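Local coordinates for RNA silencing suppressor p19 (Tomato bushy stunt virus, PDB 4J39), which suppresses RNA silencing by binding siRNA duplexes as a homodimer, probably acting as a molecular caliper that selects them by duplex length, at residues 5-10 against 46-51; 63-68 against 114-119. All blocks are in the same frame, centred on the assembly; numbering follows the deposited sequence.

Contact 1 (5-10 against 46-51). With SO4 (sulfate ion), chain C; nucleotides of chain B.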
# COMPACT_ATOMS: atom_id res chain seq x y z
N THR A 5 -19.19 -10.03 -13.05
CA THR A 5 -17.92 -10.20 -13.82
C THR A 5 -16.73 -9.81 -12.88
O THR A 5 -16.66 -8.72 -12.29
CB THR A 5 -17.86 -9.37 -15.12
OG1 THR A 5 -18.61 -10.01 -16.19
CG2 THR A 5 -16.42 -9.25 -15.63
N SER A 6 -15.83 -10.74 -12.72
CA SER A 6 -14.72 -10.54 -11.80
C SER A 6 -13.62 -9.71 -12.45
O SER A 6 -13.36 -9.93 -13.61
CB SER A 6 -14.11 -11.91 -11.57
OG SER A 6 -13.12 -11.85 -10.55
N PRO A 7 -12.82 -8.95 -11.66
CA PRO A 7 -11.56 -8.38 -12.21
C PRO A 7 -10.46 -9.39 -12.40
O PRO A 7 -9.41 -9.05 -13.06
CB PRO A 7 -11.21 -7.32 -11.16
CG PRO A 7 -11.69 -7.89 -9.98
CD PRO A 7 -12.94 -8.62 -10.23
N PHE A 8 -10.63 -10.59 -11.87
CA PHE A 8 -9.60 -11.63 -11.89
C PHE A 8 -9.66 -12.50 -13.15
O PHE A 8 -10.77 -12.82 -13.67
CB PHE A 8 -9.59 -12.45 -10.61
CG PHE A 8 -9.27 -11.66 -9.41
CD1 PHE A 8 -10.27 -11.37 -8.48
CD2 PHE A 8 -8.02 -11.18 -9.12
CE1 PHE A 8 -10.02 -10.65 -7.39
CE2 PHE A 8 -7.75 -10.40 -8.10
CZ PHE A 8 -8.76 -10.16 -7.12
N LYS A 9 -8.50 -12.90 -13.65
CA LYS A 9 -8.32 -13.75 -14.83
C LYS A 9 -7.89 -15.20 -14.56
O LYS A 9 -7.76 -16.06 -15.42
CB LYS A 9 -7.29 -13.07 -15.73
CG LYS A 9 -7.52 -11.61 -16.04
CD LYS A 9 -6.54 -11.06 -17.04
CE LYS A 9 -6.56 -11.69 -18.47
NZ LYS A 9 -5.43 -11.11 -19.29
N LEU A 10 -7.70 -15.54 -13.28
CA LEU A 10 -7.35 -16.85 -12.88
C LEU A 10 -8.31 -17.24 -11.73
O LEU A 10 -8.73 -16.40 -10.97
CB LEU A 10 -5.93 -16.85 -12.30
CG LEU A 10 -4.71 -16.58 -13.18
CD1 LEU A 10 -3.45 -16.62 -12.36
CD2 LEU A 10 -4.66 -17.54 -14.44
N VAL A 46 -18.76 -3.93 -3.36
CA VAL A 46 -18.64 -5.26 -3.88
C VAL A 46 -17.13 -5.59 -3.80
O VAL A 46 -16.33 -4.73 -4.19
CB VAL A 46 -19.09 -5.29 -5.32
CG1 VAL A 46 -19.01 -6.72 -5.91
CG2 VAL A 46 -20.59 -4.77 -5.42
N VAL A 47 -16.79 -6.75 -3.23
CA VAL A 47 -15.39 -7.17 -3.11
C VAL A 47 -15.19 -8.54 -3.76
O VAL A 47 -16.06 -9.45 -3.67
CB VAL A 47 -14.90 -7.10 -1.67
CG1 VAL A 47 -15.70 -8.06 -0.80
CG2 VAL A 47 -13.33 -7.48 -1.58
N PHE A 48 -14.05 -8.67 -4.50
CA PHE A 48 -13.70 -9.87 -5.20
C PHE A 48 -12.33 -10.31 -4.60
O PHE A 48 -11.55 -9.42 -4.35
CB PHE A 48 -13.52 -9.69 -6.67
CG PHE A 48 -14.75 -9.13 -7.39
CD1 PHE A 48 -15.62 -10.03 -7.98
CD2 PHE A 48 -14.95 -7.76 -7.51
CE1 PHE A 48 -16.73 -9.56 -8.69
CE2 PHE A 48 -16.09 -7.28 -8.25
CZ PHE A 48 -16.96 -8.20 -8.77
N LYS A 49 -12.19 -11.58 -4.38
CA LYS A 49 -11.01 -12.07 -3.61
C LYS A 49 -10.34 -13.26 -4.26
O LYS A 49 -10.99 -14.12 -4.85
CB LYS A 49 -11.35 -12.45 -2.22
CG LYS A 49 -11.81 -11.32 -1.29
CD LYS A 49 -12.36 -11.87 0.07
CE LYS A 49 -12.87 -10.69 1.01
NZ LYS A 49 -12.78 -11.07 2.47
N ARG A 50 -8.99 -13.36 -4.12
CA ARG A 50 -8.28 -14.53 -4.58
C ARG A 50 -7.21 -14.97 -3.57
O ARG A 50 -6.51 -14.08 -3.00
CB ARG A 50 -7.57 -14.38 -5.98
CG ARG A 50 -8.42 -14.24 -7.19
CD ARG A 50 -9.07 -15.57 -7.47
NE ARG A 50 -9.95 -15.50 -8.66
CZ ARG A 50 -11.22 -15.13 -8.63
NH1 ARG A 50 -11.81 -14.69 -7.52
NH2 ARG A 50 -11.90 -15.17 -9.75
N TYR A 51 -7.10 -16.25 -3.34
CA TYR A 51 -5.89 -16.84 -2.76
C TYR A 51 -5.19 -17.53 -3.92
O TYR A 51 -5.81 -18.36 -4.58
CB TYR A 51 -6.22 -17.83 -1.69
CG TYR A 51 -5.02 -18.29 -0.91
CD1 TYR A 51 -4.18 -19.29 -1.39
CD2 TYR A 51 -4.75 -17.73 0.29
CE1 TYR A 51 -3.07 -19.69 -0.59
CE2 TYR A 51 -3.66 -18.07 1.05
CZ TYR A 51 -2.79 -19.04 0.57
OH TYR A 51 -1.75 -19.44 1.37
S SO4 C . -15.26 -14.04 -8.50
O1 SO4 C . -14.07 -13.10 -8.39
O2 SO4 C . -16.44 -13.22 -8.92
O3 SO4 C . -15.50 -14.63 -7.24
O4 SO4 C . -14.92 -14.98 -9.49
OP3 C B 1 -2.88 -17.21 5.03
P C B 1 -2.38 -18.60 4.92
OP1 C B 1 -1.30 -18.62 3.89
OP2 C B 1 -2.12 -19.19 6.30
O5' C B 1 -3.56 -19.40 4.20
C5' C B 1 -4.91 -19.24 4.71
C4' C B 1 -5.95 -20.12 4.03
O4' C B 1 -5.89 -21.50 4.48
C3' C B 1 -7.34 -19.67 4.33
O3' C B 1 -7.68 -18.55 3.51
C2' C B 1 -8.14 -20.96 4.08
O2' C B 1 -8.31 -21.33 2.70
C1' C B 1 -7.22 -21.94 4.77
N1 C B 1 -7.38 -22.03 6.32
C2 C B 1 -8.46 -22.71 6.86
O2 C B 1 -9.26 -23.21 6.09
N3 C B 1 -8.59 -22.83 8.24
C4 C B 1 -7.67 -22.25 9.03
N4 C B 1 -7.82 -22.38 10.38
C5 C B 1 -6.56 -21.54 8.50
C6 C B 1 -6.47 -21.45 7.14
O HOH W 1 -11.69 -16.11 -12.71

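Contact 2 (63-68 against 114-119)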
# COMPACT_ATOMS: atom_id res chain seq x y z
N ARG A 63 3.26 -16.05 -13.38
CA ARG A 63 1.95 -16.64 -13.46
C ARG A 63 0.99 -15.76 -12.61
O ARG A 63 -0.06 -15.34 -13.07
CB ARG A 63 1.96 -18.03 -12.92
CG ARG A 63 0.57 -18.76 -12.98
CD ARG A 63 0.56 -20.10 -12.34
NE ARG A 63 0.44 -19.99 -10.86
CZ ARG A 63 -0.74 -19.88 -10.26
NH1 ARG A 63 -1.89 -19.98 -10.95
NH2 ARG A 63 -0.83 -19.80 -8.89
N VAL A 64 1.39 -15.49 -11.38
CA VAL A 64 0.42 -14.77 -10.46
C VAL A 64 0.23 -13.26 -10.79
O VAL A 64 -0.80 -12.64 -10.48
CB VAL A 64 0.69 -15.03 -8.93
CG1 VAL A 64 0.77 -16.49 -8.57
CG2 VAL A 64 2.07 -14.30 -8.48
N LEU A 65 1.26 -12.58 -11.38
CA LEU A 65 1.16 -11.26 -11.86
C LEU A 65 0.12 -11.22 -12.98
O LEU A 65 -0.41 -10.15 -13.29
CB LEU A 65 2.54 -10.87 -12.30
CG LEU A 65 3.43 -10.02 -11.45
CD1 LEU A 65 2.91 -9.22 -10.23
CD2 LEU A 65 4.96 -10.10 -11.65
N GLY A 66 -0.19 -12.38 -13.59
CA GLY A 66 -1.23 -12.43 -14.68
C GLY A 66 -2.63 -12.48 -14.11
O GLY A 66 -3.59 -12.58 -14.86
N SER A 67 -2.80 -12.39 -12.78
CA SER A 67 -4.20 -12.68 -12.20
C SER A 67 -5.17 -11.53 -12.45
O SER A 67 -6.43 -11.71 -12.37
CB SER A 67 -4.08 -13.03 -10.72
OG SER A 67 -3.77 -11.91 -10.03
N TRP A 68 -4.68 -10.36 -12.77
CA TRP A 68 -5.44 -9.21 -13.17
C TRP A 68 -4.63 -8.23 -13.94
O TRP A 68 -3.42 -8.17 -13.80
CB TRP A 68 -6.18 -8.53 -11.95
CG TRP A 68 -5.24 -7.99 -10.90
CD1 TRP A 68 -4.81 -8.65 -9.79
CD2 TRP A 68 -4.60 -6.74 -10.93
NE1 TRP A 68 -3.94 -7.82 -9.08
CE2 TRP A 68 -3.76 -6.66 -9.77
CE3 TRP A 68 -4.67 -5.64 -11.76
CZ2 TRP A 68 -2.99 -5.49 -9.50
CZ3 TRP A 68 -3.94 -4.53 -11.51
CH2 TRP A 68 -3.11 -4.45 -10.38
N MET A 114 -0.22 1.66 -9.38
CA MET A 114 0.42 1.49 -8.06
C MET A 114 0.17 0.10 -7.48
O MET A 114 1.05 -0.47 -6.78
CB MET A 114 -0.05 2.57 -7.04
CG MET A 114 0.29 4.01 -7.39
SD MET A 114 2.13 4.17 -7.69
CE MET A 114 2.87 3.27 -6.43
N ALA A 115 -1.00 -0.47 -7.72
CA ALA A 115 -1.36 -1.82 -7.23
C ALA A 115 -0.40 -2.89 -7.84
O ALA A 115 0.09 -3.75 -7.14
CB ALA A 115 -2.85 -2.13 -7.60
N ILE A 116 -0.10 -2.80 -9.12
CA ILE A 116 0.69 -3.83 -9.74
C ILE A 116 2.19 -3.76 -9.28
O ILE A 116 2.78 -4.79 -9.07
CB ILE A 116 0.62 -3.83 -11.31
CG1 ILE A 116 1.19 -5.10 -11.81
CG2 ILE A 116 1.13 -2.63 -11.98
CD1 ILE A 116 0.43 -6.27 -11.52
N ARG A 117 2.63 -2.53 -9.08
CA ARG A 117 4.01 -2.22 -8.60
C ARG A 117 4.10 -2.75 -7.13
O ARG A 117 5.04 -3.48 -6.75
CB ARG A 117 4.30 -0.71 -8.66
CG ARG A 117 4.42 -0.07 -10.03
CD ARG A 117 4.89 1.44 -10.00
NE ARG A 117 5.00 2.14 -11.30
CZ ARG A 117 4.30 1.83 -12.43
NH1 ARG A 117 3.38 0.82 -12.53
NH2 ARG A 117 4.48 2.59 -13.50
N SER A 118 3.02 -2.53 -6.36
CA SER A 118 3.01 -3.02 -4.95
C SER A 118 3.08 -4.51 -4.84
O SER A 118 3.79 -5.11 -4.03
CB SER A 118 1.69 -2.56 -4.29
OG SER A 118 1.62 -1.16 -4.09
N LYS A 119 2.26 -5.14 -5.67
CA LYS A 119 2.18 -6.58 -5.73
C LYS A 119 3.61 -7.13 -6.08
O LYS A 119 4.05 -8.04 -5.46
CB LYS A 119 1.18 -7.07 -6.82
CG LYS A 119 1.05 -8.53 -6.92
CD LYS A 119 -0.08 -8.85 -7.98
CE LYS A 119 -0.44 -10.28 -8.12
NZ LYS A 119 -1.71 -10.44 -8.98
O HOH W 2 -1.68 -8.84 -11.34

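Contact 1 (5-10 against 46-51)
Arg-50 lays its aliphatic part over the ring of Phe-8: CG sits 3.6 Å from the ring centroid and 14° off the ring normal, a CH-pi contact close to the middle of the face. The bend at chi2 (-71°) sets one guanidinium face over CB of Phe-8, with NE at O of Leu-10 and the NH1/NH2 end at a sulfate, probably from the crystallisation liquor. NE gives Leu-10 O a nearly straight hydrogen bond (2.8 Å, 171°), lying in both the guanidinium and carbonyl planes. NH1 bonds to O of Lys-49 from above that carbonyl's plane; the two carbonyls and the sulfate together hold the guanidinium. Segment 5-10 runs along strand 46-53, an outermost strand of the chain's four-stranded antiparallel sheet, packed on the side chains of Phe-48 and Arg-50, while Tyr-51 OH hydrogen-bonds to OP1 of nucleotide C1 of chain B (2.7 Å). A second CH-pi contact puts CD of Pro-7 over one face of Phe-48, 3.6 Å from the centroid. Between the two aromatic residues, CE1 of Phe-8 packs on CB of Phe-48 at 3.7 Å. Ser-6 closes an ST turn, its OG accepting from N of Phe-8 (3.1 Å). Sulfate O1 accepts from both Ser-6 OG and Arg-50 NH1, the latter at 2.9 Å; Arg-50 NH2 donates to sulfate O4, and sulfate O2 lies at the Phe-48 ring edge.

Contact 2 (63-68 against 114-119)
Fully extended from chi1 (-179°) onward, the Lys-119 chain carries NZ from helix 108-124 to the backbone carbonyl of Val-64 in helix 58-65. CG of Trp-68 sits between the backbone N and the carbonyl carbon (chi1 63°), which places the indole alongside the lysine chain, and the two side chains run past each other in opposite directions. This is the helical side of the p19 alpha/beta core: helix 108-124 packs against strands 36-43, 87-94 and 97-104, and Ala-115 and Trp-68 both touch Trp-41 and Tyr-90 of the sheet. The six-membered part of the indole meets the helix, with CH2 3.6 Å from CB of Ala-115 and 3.9 Å from CB of Ile-116. CD1 of Ile-116 lies over one indole face, offset toward the rim, and also approaches CD1 of Leu-65 at 4.1 Å. That leucine methyl rests against the lysine methylenes, 3.8 Å from CD of Lys-119. The buried ammonium group is well supplied with partners: O of Val-64 accepts from NZ, Glu-39 makes a salt bridge with NZ while also accepting from OG of Ser-67, and a water accepts from NZ and donates to O of Leu-65 and O of Trp-68, bridging the lysine to the turn. The carboxylate would be expected to stabilise the lysine charge. O of Val-64 is shared, since N of Ser-67 reaches it from the opposite face of the carbonyl plane to NZ of Lys-119, the latter 2.8 Å away and tilted 32° from that plane.

Contact 1 and contact 2 have centres 13 Å apart and meet through the segments 5-10 and 63-68. The direct evidence is a probable backbone hydrogen bond, N of Lys-9 to O of Ser-67 at 2.7 Å, with CD1 of Leu-10 packed 3.7 Å from O of Arg-63. Strand 36-43 provides a second connection: Glu-39 touches Phe-8 and pairs through its backbone with Arg-50 in contact 1, while its carboxylate serves Lys-119 and Ser-67 in contact 2. Their relation to the RNA differs. Strand 46-51 of contact 1 reaches the 5' phosphate through Tyr-51, which itself takes no part in the packing against 5-10, whereas the nearest atom of contact 2 is about 12 Å from the nucleic acid.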